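Local coordinates for protein SusD homolog (Bacteroides thetaiotaomicron, PDB 4MRU) that probably binds mucin O-glycans at the cell surface as a SusD-like, TPR-like outer-membrane lipoprotein, at residues Q193-R196 against L197-H200; T455-G458 against M459-L462; F408-N411 against L412-I416. All blocks are in the same frame, centred on the assembly; numbering follows the deposited sequence.

Contact 1: Q193-R196 against L197-H200; sequences QQWR and LFLH
The first turns of helix 192-209 bring R196 beside H200 and W195 beside F198, a worked example of how i to i+4 and i to i+3 neighbours share two flanks of one helix. The guanidinium of R196 and the imidazole of H200 stand at right angles. CE1 of H200 lies over one guanidinium face, toward its rim, 3.4 Å from NH2 of R196, while that NH2 sits in the plane of the imidazole at its edge. A bend at chi3 of R196 (71°) brings the guanidinium to this place. The carbonyl O of R196 lies over one face of the same ring, and it also accepts the H200 backbone N at 2.9 Å. Outside the segment, D167 takes NE of R196 with one oxygen and NE2 of H200 with the other, bridging the two groups, while H200 ND1 reaches the carbonyl of G230. Because both partners are acceptors, the imidazole is probably protonated on both nitrogens. On the other flank, CD2 of F198 comes to the edge of the W195 indole, 3.9 Å from CZ3, the ring planes nearly perpendicular (82°) but the pair neither a stack nor edge-to-face. NE1 of W195 is turned to D185. W195, F198 and L199 pack on helix 104-125; L199 and R196 touch helix 152-173, and W195 and F198 reach W324 and M325, respectively, of strand 322-325.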
loop_
_atom_site.group_PDB
_atom_site.type_symbol
_atom_site.label_atom_id
_atom_site.label_comp_id
_atom_site.label_asym_id
_atom_site.label_seq_id
_atom_site.Cartn_x
_atom_site.Cartn_y
_atom_site.Cartn_z
ATOM N N GLN A 193 -23.906 2.980 -3.347
ATOM C CA GLN A 193 -23.772 1.539 -3.565
ATOM C C GLN A 193 -22.325 1.152 -3.782
ATOM O O GLN A 193 -21.838 0.146 -3.276
ATOM C CB GLN A 193 -24.660 1.100 -4.777
ATOM C CG GLN A 193 -26.156 1.234 -4.532
ATOM C CD GLN A 193 -26.699 2.688 -4.453
ATOM O OE1 GLN A 193 -26.037 3.652 -4.859
ATOM N NE2 GLN A 193 -27.918 2.833 -3.913
ATOM N N GLN A 194 -21.605 1.969 -4.542
ATOM C CA GLN A 194 -20.186 1.692 -4.791
ATOM C C GLN A 194 -19.361 1.966 -3.546
ATOM O O GLN A 194 -18.434 1.219 -3.275
ATOM C CB GLN A 194 -19.668 2.494 -5.993
ATOM C CG GLN A 194 -20.162 1.920 -7.316
ATOM C CD GLN A 194 -19.719 2.766 -8.482
ATOM O OE1 GLN A 194 -19.838 4.000 -8.458
ATOM N NE2 GLN A 194 -19.152 2.126 -9.480
ATOM N N TRP A 195 -19.680 3.031 -2.793
ATOM C CA TRP A 195 -19.019 3.253 -1.499
ATOM C C TRP A 195 -19.169 2.031 -0.586
ATOM O O TRP A 195 -18.200 1.673 0.104
ATOM C CB TRP A 195 -19.522 4.521 -0.805
ATOM C CG TRP A 195 -18.898 5.746 -1.350
ATOM C CD1 TRP A 195 -19.485 6.715 -2.092
ATOM C CD2 TRP A 195 -17.513 6.101 -1.241
ATOM N NE1 TRP A 195 -18.569 7.688 -2.432
ATOM C CE2 TRP A 195 -17.342 7.331 -1.935
ATOM C CE3 TRP A 195 -16.400 5.489 -0.660
ATOM C CZ2 TRP A 195 -16.098 7.954 -2.048
ATOM C CZ3 TRP A 195 -15.145 6.109 -0.774
ATOM C CH2 TRP A 195 -15.013 7.353 -1.428
ATOM N N ARG A 196 -20.319 1.340 -0.611
ATOM C CA ARG A 196 -20.439 0.128 0.233
ATOM C C ARG A 196 -19.531 -1.029 -0.228
ATOM O O ARG A 196 -18.945 -1.720 0.599
ATOM C CB ARG A 196 -21.890 -0.366 0.331
ATOM C CG ARG A 196 -22.760 0.646 1.077
ATOM C CD ARG A 196 -24.125 0.056 1.388
ATOM N NE ARG A 196 -23.974 -0.943 2.412
ATOM C CZ ARG A 196 -24.462 -2.174 2.377
ATOM N NH1 ARG A 196 -25.186 -2.612 1.365
ATOM N NH2 ARG A 196 -24.229 -2.968 3.405
ATOM N N LEU A 197 -19.416 -1.238 -1.535
ATOM C CA LEU A 197 -18.510 -2.237 -2.054
ATOM C C LEU A 197 -17.100 -1.943 -1.577
ATOM O O LEU A 197 -16.358 -2.845 -1.095
ATOM C CB LEU A 197 -18.550 -2.276 -3.576
ATOM C CG LEU A 197 -19.894 -2.689 -4.194
ATOM C CD1 LEU A 197 -19.774 -2.627 -5.717
ATOM C CD2 LEU A 197 -20.288 -4.064 -3.715
ATOM N N PHE A 198 -16.719 -0.678 -1.688
ATOM C CA PHE A 198 -15.378 -0.301 -1.268
ATOM C C PHE A 198 -15.208 -0.540 0.232
ATOM O O PHE A 198 -14.182 -1.073 0.684
ATOM C CB PHE A 198 -15.064 1.161 -1.601
ATOM C CG PHE A 198 -13.840 1.653 -0.948
ATOM C CD1 PHE A 198 -12.594 1.243 -1.409
ATOM C CD2 PHE A 198 -13.908 2.495 0.140
ATOM C CE1 PHE A 198 -11.435 1.677 -0.791
ATOM C CE2 PHE A 198 -12.757 2.920 0.763
ATOM C CZ PHE A 198 -11.521 2.529 0.276
ATOM N N LEU A 199 -16.175 -0.097 1.006
ATOM C CA LEU A 199 -16.084 -0.287 2.472
ATOM C C LEU A 199 -15.903 -1.749 2.845
ATOM O O LEU A 199 -15.079 -2.096 3.699
ATOM C CB LEU A 199 -17.336 0.279 3.132
ATOM C CG LEU A 199 -17.465 0.320 4.638
ATOM C CD1 LEU A 199 -18.407 1.460 5.006
ATOM C CD2 LEU A 199 -17.973 -0.996 5.183
ATOM N N HIS A 200 -16.682 -2.615 2.213
ATOM C CA HIS A 200 -16.543 -4.069 2.457
ATOM C C HIS A 200 -15.186 -4.629 2.016
ATOM O O HIS A 200 -14.639 -5.540 2.641
ATOM C CB HIS A 200 -17.674 -4.812 1.785
ATOM C CG HIS A 200 -19.022 -4.394 2.271
ATOM N ND1 HIS A 200 -20.124 -4.296 1.434
ATOM C CD2 HIS A 200 -19.431 -3.955 3.482
ATOM C CE1 HIS A 200 -21.163 -3.889 2.141
ATOM N NE2 HIS A 200 -20.758 -3.642 3.373
#

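Contact 2: T455-G458 against M459-L462. With EDO (1,2-ethanediol), chain D.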
loop_
_atom_site.group_PDB
_atom_site.type_symbol
_atom_site.label_atom_id
_atom_site.label_comp_id
_atom_site.label_asym_id
_atom_site.label_seq_id
_atom_site.Cartn_x
_atom_site.Cartn_y
_atom_site.Cartn_z
ATOM N N THR A 455 19.462 -6.315 7.629
ATOM C CA THR A 455 19.387 -6.438 6.171
ATOM C C THR A 455 18.462 -7.597 5.719
ATOM O O THR A 455 17.774 -7.506 4.701
ATOM C CB THR A 455 20.777 -6.628 5.598
ATOM O OG1 THR A 455 21.560 -5.474 5.905
ATOM C CG2 THR A 455 20.720 -6.848 4.053
ATOM N N GLU A 456 18.462 -8.671 6.484
ATOM C CA GLU A 456 17.724 -9.879 6.140
ATOM C C GLU A 456 16.198 -9.680 6.281
ATOM O O GLU A 456 15.431 -10.296 5.560
ATOM C CB GLU A 456 18.186 -11.055 7.011
ATOM C CG GLU A 456 19.688 -11.425 6.922
ATOM C CD GLU A 456 20.674 -10.548 7.733
ATOM O OE1 GLU A 456 20.247 -9.624 8.474
ATOM O OE2 GLU A 456 21.909 -10.753 7.602
ATOM N N ALA A 457 15.756 -8.826 7.207
ATOM C CA ALA A 457 14.305 -8.613 7.451
ATOM C C ALA A 457 13.774 -7.288 6.909
ATOM O O ALA A 457 12.595 -7.161 6.660
ATOM C CB ALA A 457 13.983 -8.723 8.937
ATOM N N GLY A 458 14.645 -6.310 6.676
ATOM C CA GLY A 458 14.210 -5.029 6.153
ATOM C C GLY A 458 13.504 -4.123 7.155
ATOM O O GLY A 458 13.509 -4.392 8.362
HETATM N N MSE A 459 12.958 -3.033 6.651
HETATM C CA MSE A 459 12.214 -2.095 7.501
HETATM C C MSE A 459 10.904 -2.722 7.908
HETATM O O MSE A 459 10.139 -3.194 7.066
HETATM C CB MSE A 459 11.869 -0.777 6.827
HETATM C CG MSE A 459 13.080 0.067 6.606
HETATM SE SE MSE A 459 13.702 0.985 8.214
HETATM C CE MSE A 459 12.792 2.734 8.379
ATOM N N ARG A 460 10.636 -2.706 9.206
ATOM C CA ARG A 460 9.435 -3.296 9.797
ATOM C C ARG A 460 8.377 -2.241 10.159
ATOM O O ARG A 460 7.205 -2.548 10.299
ATOM C CB ARG A 460 9.845 -4.109 11.026
ATOM C CG ARG A 460 10.918 -5.162 10.771
ATOM C CD ARG A 460 10.720 -5.977 9.494
ATOM N NE ARG A 460 9.608 -6.869 9.585
ATOM C CZ ARG A 460 9.312 -7.816 8.695
ATOM N NH1 ARG A 460 10.021 -7.978 7.582
ATOM N NH2 ARG A 460 8.252 -8.564 8.900
ATOM N N ARG A 461 8.809 -0.987 10.234
ATOM C CA ARG A 461 7.979 0.149 10.467
ATOM C C ARG A 461 8.819 1.410 10.266
ATOM O O ARG A 461 10.036 1.338 10.115
ATOM C CB ARG A 461 7.419 0.130 11.885
ATOM C CG ARG A 461 8.518 0.159 12.962
ATOM C CD ARG A 461 7.945 0.111 14.358
ATOM N NE ARG A 461 7.266 1.329 14.775
ATOM C CZ ARG A 461 7.855 2.421 15.279
ATOM N NH1 ARG A 461 9.175 2.503 15.411
ATOM N NH2 ARG A 461 7.101 3.461 15.652
ATOM N N LEU A 462 8.171 2.572 10.291
ATOM C CA LEU A 462 8.852 3.865 10.344
ATOM C C LEU A 462 8.921 4.381 11.785
ATOM O O LEU A 462 8.042 4.089 12.591
ATOM C CB LEU A 462 8.142 4.945 9.529
ATOM C CG LEU A 462 8.443 5.121 8.084
ATOM C CD1 LEU A 462 7.799 6.422 7.562
ATOM C CD2 LEU A 462 9.951 5.119 7.860
HETATM C C1 EDO D . 22.319 -6.172 11.579
HETATM O O1 EDO D . 22.687 -7.568 11.648
HETATM C C2 EDO D . 22.229 -5.624 10.144
HETATM O O2 EDO D . 21.736 -6.549 9.128
#
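Three successive bends of the same sense fold R460 back toward A457: chi1 is -54°, chi2 -43° and chi3 -70°, so that the chain curls past the intervening peptides instead of extending. CD of R460 thereby rests 3.4 Å from the carbonyl O of G458, and NH1 arrives at the carbonyl O of A457, with an N...O distance of 2.9 Å. The acceptor lies close to the guanidinium plane, at its edge, and the bond is somewhat bent. The other terminal nitrogen, NH2, forms a salt bridge with D503, so the guanidinium is held from two directions and its rotation is probably restricted. G458 has a positive phi, a value glycine reaches without strain, and this redirects the chain after A457 into the run that carries M459 and R460. The selenomethionine side chain of M459 packs on Y54 and Y72. At the beginning, T455 grips an ethanediol, probably left from the crystallisation liquor: its backbone N gives a nearly straight bond of 2.7 Å to O2, and OG1 adds a weak one at 3.4 Å to the same atom. E456 and A457 have the torsions of the two central residues of a type I beta-turn, and an arginine side chain tying back to the carbonyl of that turn is a side-chain-to-main-chain brace within the irregular loop between helices 427-437 and 466-471.

Contact 3: F408-N411 against L412-I416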
loop_
_atom_site.group_PDB
_atom_site.type_symbol
_atom_site.label_atom_id
_atom_site.label_comp_id
_atom_site.label_asym_id
_atom_site.label_seq_id
_atom_site.Cartn_x
_atom_site.Cartn_y
_atom_site.Cartn_z
ATOM N N PHE A 408 0.986 -24.820 1.013
ATOM C CA PHE A 408 0.376 -23.601 1.508
ATOM C C PHE A 408 1.287 -22.413 1.271
ATOM O O PHE A 408 0.855 -21.413 0.729
ATOM C CB PHE A 408 0.022 -23.707 3.014
ATOM C CG PHE A 408 -0.629 -22.458 3.552
ATOM C CD1 PHE A 408 -2.002 -22.299 3.478
ATOM C CD2 PHE A 408 0.130 -21.425 4.085
ATOM C CE1 PHE A 408 -2.601 -21.118 3.900
ATOM C CE2 PHE A 408 -0.466 -20.260 4.547
ATOM C CZ PHE A 408 -1.834 -20.098 4.452
ATOM N N GLU A 409 2.535 -22.486 1.743
ATOM C CA GLU A 409 3.371 -21.295 1.711
ATOM C C GLU A 409 3.720 -20.943 0.284
ATOM O O GLU A 409 3.802 -19.774 -0.050
ATOM C CB GLU A 409 4.663 -21.451 2.541
ATOM C CG GLU A 409 4.436 -21.367 4.048
ATOM C CD GLU A 409 3.945 -20.002 4.540
ATOM O OE1 GLU A 409 4.341 -18.948 3.978
ATOM O OE2 GLU A 409 3.178 -19.975 5.532
ATOM N N GLU A 410 3.904 -21.945 -0.570
ATOM C CA GLU A 410 4.197 -21.655 -1.970
ATOM C C GLU A 410 3.013 -20.972 -2.677
ATOM O O GLU A 410 3.199 -20.013 -3.454
ATOM C CB GLU A 410 4.617 -22.922 -2.728
ATOM C CG GLU A 410 5.119 -22.642 -4.143
ATOM C CD GLU A 410 5.261 -23.892 -5.005
ATOM O OE1 GLU A 410 6.179 -24.691 -4.703
ATOM O OE2 GLU A 410 4.481 -24.071 -5.988
ATOM N N ASN A 411 1.793 -21.442 -2.426
ATOM C CA ASN A 411 0.663 -20.865 -3.090
ATOM C C ASN A 411 0.383 -19.464 -2.506
ATOM O O ASN A 411 -0.023 -18.578 -3.215
ATOM C CB ASN A 411 -0.587 -21.801 -3.026
ATOM C CG ASN A 411 -0.590 -22.845 -4.144
ATOM O OD1 ASN A 411 -0.139 -22.577 -5.263
ATOM N ND2 ASN A 411 -1.053 -24.034 -3.836
ATOM N N LEU A 412 0.639 -19.278 -1.215
ATOM C CA LEU A 412 0.502 -17.955 -0.619
ATOM C C LEU A 412 1.518 -16.994 -1.273
ATOM O O LEU A 412 1.190 -15.861 -1.637
ATOM C CB LEU A 412 0.708 -18.013 0.888
ATOM C CG LEU A 412 0.696 -16.678 1.633
ATOM C CD1 LEU A 412 -0.655 -16.010 1.510
ATOM C CD2 LEU A 412 1.064 -16.878 3.113
ATOM N N GLU A 413 2.721 -17.501 -1.478
ATOM C CA GLU A 413 3.768 -16.726 -2.100
ATOM C C GLU A 413 3.347 -16.226 -3.501
ATOM O O GLU A 413 3.535 -15.050 -3.798
ATOM C CB GLU A 413 5.075 -17.519 -2.167
ATOM C CG GLU A 413 6.223 -16.729 -2.799
ATOM C CD GLU A 413 7.531 -17.457 -2.817
ATOM O OE1 GLU A 413 7.559 -18.698 -2.493
ATOM O OE2 GLU A 413 8.541 -16.794 -3.212
ATOM N N ARG A 414 2.760 -17.083 -4.334
ATOM C CA ARG A 414 2.309 -16.622 -5.662
ATOM C C ARG A 414 1.072 -15.700 -5.549
ATOM O O ARG A 414 1.000 -14.739 -6.288
ATOM C CB ARG A 414 2.099 -17.778 -6.674
ATOM C CG ARG A 414 1.177 -18.902 -6.286
ATOM C CD ARG A 414 0.957 -19.819 -7.487
ATOM N NE ARG A 414 2.222 -20.287 -8.030
ATOM C CZ ARG A 414 2.926 -21.306 -7.532
ATOM N NH1 ARG A 414 2.505 -21.967 -6.457
ATOM N NH2 ARG A 414 4.071 -21.639 -8.070
ATOM N N ILE A 415 0.132 -15.970 -4.633
ATOM C CA ILE A 415 -1.002 -15.068 -4.455
ATOM C C ILE A 415 -0.473 -13.656 -4.127
ATOM O O ILE A 415 -0.848 -12.682 -4.739
ATOM C CB ILE A 415 -1.954 -15.550 -3.355
ATOM C CG1 ILE A 415 -2.680 -16.829 -3.796
ATOM C CG2 ILE A 415 -2.931 -14.439 -2.965
ATOM C CD1 ILE A 415 -3.403 -17.524 -2.691
ATOM N N ILE A 416 0.450 -13.553 -3.188
ATOM C CA ILE A 416 0.906 -12.263 -2.746
ATOM C C ILE A 416 1.819 -11.633 -3.790
ATOM O O ILE A 416 1.792 -10.397 -4.034
ATOM C CB ILE A 416 1.642 -12.369 -1.392
ATOM C CG1 ILE A 416 0.716 -12.852 -0.261
ATOM C CG2 ILE A 416 2.254 -11.022 -1.023
ATOM C CD1 ILE A 416 -0.501 -11.986 0.042
HETATM O O HOH W 1 6.993 -19.950 -0.158
#
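The guanidinium of R414 is met at its edge by E410 and N411, one turn and three residues earlier on the helix, and the F408 ring is approached obliquely by CD2 of L412. OE2 of E410 lies in the guanidinium plane and receives both terminal nitrogens in a salt bridge, NH1 at 2.9 Å and NH2 at 3.2 Å. The two bonds differ in kind: OE2 takes NH1 on its anti lone pair, whereas NH2 comes in from above the carboxylate plane; the carboxylate and guanidinium planes stand 75° apart. NH1 also donates to OD1 of N411 at 3.0 Å, from above the amide plane and less straight than its bond to OE2. R414 takes up this post with CG in the crowded position between backbone N and carbonyl carbon (chi1 55°), then a further bend at chi3. OE2 of E410 also accepts from N401, NE of R414 gives to T397 O, and ND2 of N411 binds the carbonyls of N401 and G404, so the cluster pins the preceding loop to the helix. A leucine in place of R414 would probably leave the E410 carboxylate without its positive mate, and N411 OD1 and T397 O each without this donor. On another flank, a water donates at 2.7 Å to E413 OE1 and weakly to E409 O, and E409 OE1 meets Y439 and K505. CE2 of F408 is 4.0 Å from CD2 of L412. Set in the fold, F408, L412, I415 and I416 pack against helix 327-339, R414 and I415 meet Y352 of helix 348-363, and I416 also reaches helix 427-437.

From the N terminus, contact 1 comes first, on helix 192-209, then contact 3 on helix 408-423, and last contact 2, in the loop after helix 427-437. Each is a short-range arrangement within one continuous run, so none closes a long loop, and the three follow in series without nesting or crossing. Contacts 1 and 2 lie on opposite sides of the chain's centre, about 33 Å between centres, yet both touch helix 104-125, the first along its middle and the second near its end. Contacts 2 and 3, about 21 Å apart by centres, share helix 427-437: I416 packs on it, while backbone carbonyls of M459 and R460 bind W431 and R435.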